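Local coordinates for protein putative oxidoreductase (PDB 2ISM) that belongs to the glucose/sorbosone dehydrogenase family of beta-propeller proteins and is classed as a putative oxidoreductase that carries a bound calcium ion, at residues B[206-211]-B[273-278]. Residues are numbered along the deposited sequence; the frame is centred on the assembly and turned at random.
Sequences GLAWHP and LAFFRG
His210 NE2 meets a water at 2.9 Å, and the same water reaches the carbonyl oxygen of Gly278 through a weak, long bond, a water-mediated link between two segments with no direct hydrogen bond. On its other side the imidazole is held by ND1, which pairs with the backbone N of Lys212, while Trp302 stacks on the ring. With CG anti to the backbone N (chi1 -168°), the imidazole is carried across Phe275, the two side chains crossing at about a right angle; the ring pair is oblique, its planes inclined at 58°, with His210 CD2 3.5 Å from Phe275 CE1. Three consecutive residues meet the phenyl ring: Trp209 O lies 3.2 Å from Phe275 CD2, His210 CA sits over one face in a CH-pi contact, 3.8 Å from the ring centroid, and Pro211 CD comes within 3.7 Å of Phe275 CG; Ala208 O lies at the ring edge. The segments illustrate how neighbouring beta-propeller blades join: 208-209 and 270-276 are the first strands of successive four-stranded antiparallel sheets, and the touching parts, 206-211 and 273-275, run in almost the same direction (5° apart). Towards Gly206 the packing tightens: Leu273 CD1 presses on Ala208 CB at 3.4 Å and lies 3.5 Å from Leu207 N, whose hydrogen-bond partner is Asn272 OD1.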
ATOM      1  N   GLY B 206       0.793  16.878 -13.621  1.00 11.77           N
ATOM      2  CA  GLY B 206       0.961  15.523 -13.129  1.00 11.87           C
ATOM      3  C   GLY B 206       1.302  14.418 -14.108  1.00 10.54           C
ATOM      4  O   GLY B 206       0.868  14.443 -15.256  1.00 11.66           O
ATOM      5  N   LEU B 207       2.094  13.453 -13.646  1.00 13.10           N
ATOM      6  CA  LEU B 207       2.509  12.310 -14.456  1.00 12.23           C
ATOM      7  C   LEU B 207       2.583  11.086 -13.559  1.00 13.14           C
ATOM      8  O   LEU B 207       3.291  11.094 -12.554  1.00 11.01           O
ATOM      9  CB  LEU B 207       3.894  12.547 -15.066  1.00 14.68           C
ATOM     10  CG  LEU B 207       4.079  13.602 -16.158  1.00 11.71           C
ATOM     11  CD1 LEU B 207       5.565  13.786 -16.451  1.00 11.91           C
ATOM     12  CD2 LEU B 207       3.334  13.175 -17.411  1.00 12.02           C
ATOM     13  N   ALA B 208       1.863  10.031 -13.923  1.00 14.76           N
ATOM     14  CA  ALA B 208       1.877   8.805 -13.135  1.00 13.40           C
ATOM     15  C   ALA B 208       1.588   7.603 -14.028  1.00 11.70           C
ATOM     16  O   ALA B 208       0.743   7.672 -14.919  1.00 13.34           O
ATOM     17  CB  ALA B 208       0.849   8.894 -12.020  1.00 14.81           C
ATOM     18  N   TRP B 209       2.298   6.506 -13.795  1.00 14.52           N
ATOM     19  CA  TRP B 209       2.104   5.293 -14.589  1.00 15.16           C
ATOM     20  C   TRP B 209       1.442   4.182 -13.781  1.00 12.64           C
ATOM     21  O   TRP B 209       1.830   3.906 -12.647  1.00 14.81           O
ATOM     22  CB  TRP B 209       3.451   4.807 -15.135  1.00 14.64           C
ATOM     23  CG  TRP B 209       3.980   5.639 -16.272  1.00 13.27           C
ATOM     24  CD1 TRP B 209       3.722   5.470 -17.604  1.00 12.26           C
ATOM     25  CD2 TRP B 209       4.834   6.787 -16.171  1.00 11.90           C
ATOM     26  NE1 TRP B 209       4.365   6.442 -18.339  1.00 13.90           N
ATOM     27  CE2 TRP B 209       5.051   7.262 -17.485  1.00 12.80           C
ATOM     28  CE3 TRP B 209       5.435   7.459 -15.099  1.00 14.17           C
ATOM     29  CZ2 TRP B 209       5.847   8.381 -17.754  1.00 12.88           C
ATOM     30  CZ3 TRP B 209       6.228   8.574 -15.367  1.00 15.07           C
ATOM     31  CH2 TRP B 209       6.426   9.021 -16.687  1.00 14.76           C
ATOM     32  N   HIS B 210       0.428   3.554 -14.367  1.00 16.50           N
ATOM     33  CA  HIS B 210      -0.282   2.465 -13.702  1.00 17.38           C
ATOM     34  C   HIS B 210       0.711   1.308 -13.566  1.00 20.21           C
ATOM     35  O   HIS B 210       1.273   0.836 -14.556  1.00 18.00           O
ATOM     36  CB  HIS B 210      -1.495   2.048 -14.541  1.00 17.04           C
ATOM     37  CG  HIS B 210      -2.449   1.150 -13.820  1.00 24.89           C
ATOM     38  ND1 HIS B 210      -2.146  -0.154 -13.495  1.00 23.30           N
ATOM     39  CD2 HIS B 210      -3.701   1.373 -13.353  1.00 25.39           C
ATOM     40  CE1 HIS B 210      -3.170  -0.696 -12.858  1.00 25.34           C
ATOM     41  NE2 HIS B 210      -4.125   0.210 -12.759  1.00 23.48           N
ATOM     42  N   PRO B 211       0.933   0.831 -12.331  1.00 21.34           N
ATOM     43  CA  PRO B 211       1.872  -0.266 -12.070  1.00 21.73           C
ATOM     44  C   PRO B 211       1.637  -1.575 -12.827  1.00 22.80           C
ATOM     45  O   PRO B 211       2.587  -2.295 -13.136  1.00 24.41           O
ATOM     46  CB  PRO B 211       1.778  -0.441 -10.553  1.00 25.46           C
ATOM     47  CG  PRO B 211       0.354  -0.072 -10.267  1.00 27.12           C
ATOM     48  CD  PRO B 211       0.172   1.169 -11.115  1.00 24.55           C
ATOM     49  N   LEU B 273      -0.078  13.456  -9.307  1.00 13.27           N
ATOM     50  CA  LEU B 273      -0.910  12.313  -8.937  1.00 15.55           C
ATOM     51  C   LEU B 273      -0.009  11.091  -8.887  1.00 16.40           C
ATOM     52  O   LEU B 273       1.077  11.097  -9.466  1.00 12.82           O
ATOM     53  CB  LEU B 273      -2.057  12.093  -9.936  1.00 16.43           C
ATOM     54  CG  LEU B 273      -1.928  12.293 -11.452  1.00 27.26           C
ATOM     55  CD1 LEU B 273      -0.534  11.987 -11.955  1.00 20.00           C
ATOM     56  CD2 LEU B 273      -2.968  11.413 -12.133  1.00 20.01           C
ATOM     57  N   ALA B 274      -0.442  10.049  -8.187  1.00 13.24           N
ATOM     58  CA  ALA B 274       0.372   8.846  -8.081  1.00 13.84           C
ATOM     59  C   ALA B 274      -0.456   7.621  -7.743  1.00 18.28           C
ATOM     60  O   ALA B 274      -1.488   7.722  -7.080  1.00 16.23           O
ATOM     61  CB  ALA B 274       1.449   9.043  -7.018  1.00 11.77           C
ATOM     62  N   PHE B 275       0.004   6.463  -8.208  1.00 18.47           N
ATOM     63  CA  PHE B 275      -0.675   5.207  -7.920  1.00 18.83           C
ATOM     64  C   PHE B 275      -0.120   4.699  -6.597  1.00 19.06           C
ATOM     65  O   PHE B 275       1.093   4.614  -6.404  1.00 18.93           O
ATOM     66  CB  PHE B 275      -0.440   4.208  -9.054  1.00 17.96           C
ATOM     67  CG  PHE B 275      -1.309   4.460 -10.257  1.00 19.52           C
ATOM     68  CD1 PHE B 275      -2.627   4.009 -10.284  1.00 22.67           C
ATOM     69  CD2 PHE B 275      -0.829   5.182 -11.342  1.00 18.65           C
ATOM     70  CE1 PHE B 275      -3.453   4.277 -11.375  1.00 18.60           C
ATOM     71  CE2 PHE B 275      -1.646   5.457 -12.439  1.00 18.20           C
ATOM     72  CZ  PHE B 275      -2.960   5.004 -12.455  1.00 19.84           C
ATOM     73  N   PHE B 276      -1.024   4.382  -5.681  1.00 21.04           N
ATOM     74  CA  PHE B 276      -0.656   3.934  -4.346  1.00 24.08           C
ATOM     75  C   PHE B 276      -1.722   2.961  -3.853  1.00 22.20           C
ATOM     76  O   PHE B 276      -2.899   3.309  -3.771  1.00 22.73           O
ATOM     77  CB  PHE B 276      -0.577   5.166  -3.431  1.00 20.63           C
ATOM     78  CG  PHE B 276      -0.185   4.870  -2.011  1.00 19.30           C
ATOM     79  CD1 PHE B 276       1.091   4.409  -1.703  1.00 16.06           C
ATOM     80  CD2 PHE B 276      -1.080   5.114  -0.971  1.00 22.06           C
ATOM     81  CE1 PHE B 276       1.474   4.198  -0.376  1.00 22.04           C
ATOM     82  CE2 PHE B 276      -0.708   4.908   0.358  1.00 22.84           C
ATOM     83  CZ  PHE B 276       0.572   4.451   0.655  1.00 21.16           C
ATOM     84  N   ARG B 277      -1.305   1.737  -3.551  1.00 27.43           N
ATOM     85  CA  ARG B 277      -2.211   0.703  -3.058  1.00 29.99           C
ATOM     86  C   ARG B 277      -3.406   0.411  -3.962  1.00 30.62           C
ATOM     87  O   ARG B 277      -4.537   0.267  -3.492  1.00 30.87           O
ATOM     88  CB  ARG B 277      -2.685   1.067  -1.648  1.00 26.88           C
ATOM     89  CG  ARG B 277      -1.520   1.169  -0.673  1.00 31.95           C
ATOM     90  CD  ARG B 277      -1.951   1.483   0.742  1.00 32.59           C
ATOM     91  NE  ARG B 277      -0.792   1.604   1.622  1.00 32.34           N
ATOM     92  CZ  ARG B 277      -0.863   1.903   2.915  1.00 34.28           C
ATOM     93  NH1 ARG B 277      -2.044   2.106   3.483  1.00 37.21           N
ATOM     94  NH2 ARG B 277       0.245   2.005   3.636  1.00 25.08           N
ATOM     95  N   GLY B 278      -3.146   0.319  -5.263  1.00 26.90           N
ATOM     96  CA  GLY B 278      -4.197   0.014  -6.216  1.00 27.20           C
ATOM     97  C   GLY B 278      -5.134   1.152  -6.571  1.00 28.52           C
ATOM     98  O   GLY B 278      -6.027   0.979  -7.400  1.00 33.72           O
TER
HETATM   99  O   HOH W   1      -6.089  -0.267 -10.664  1.00 43.82           O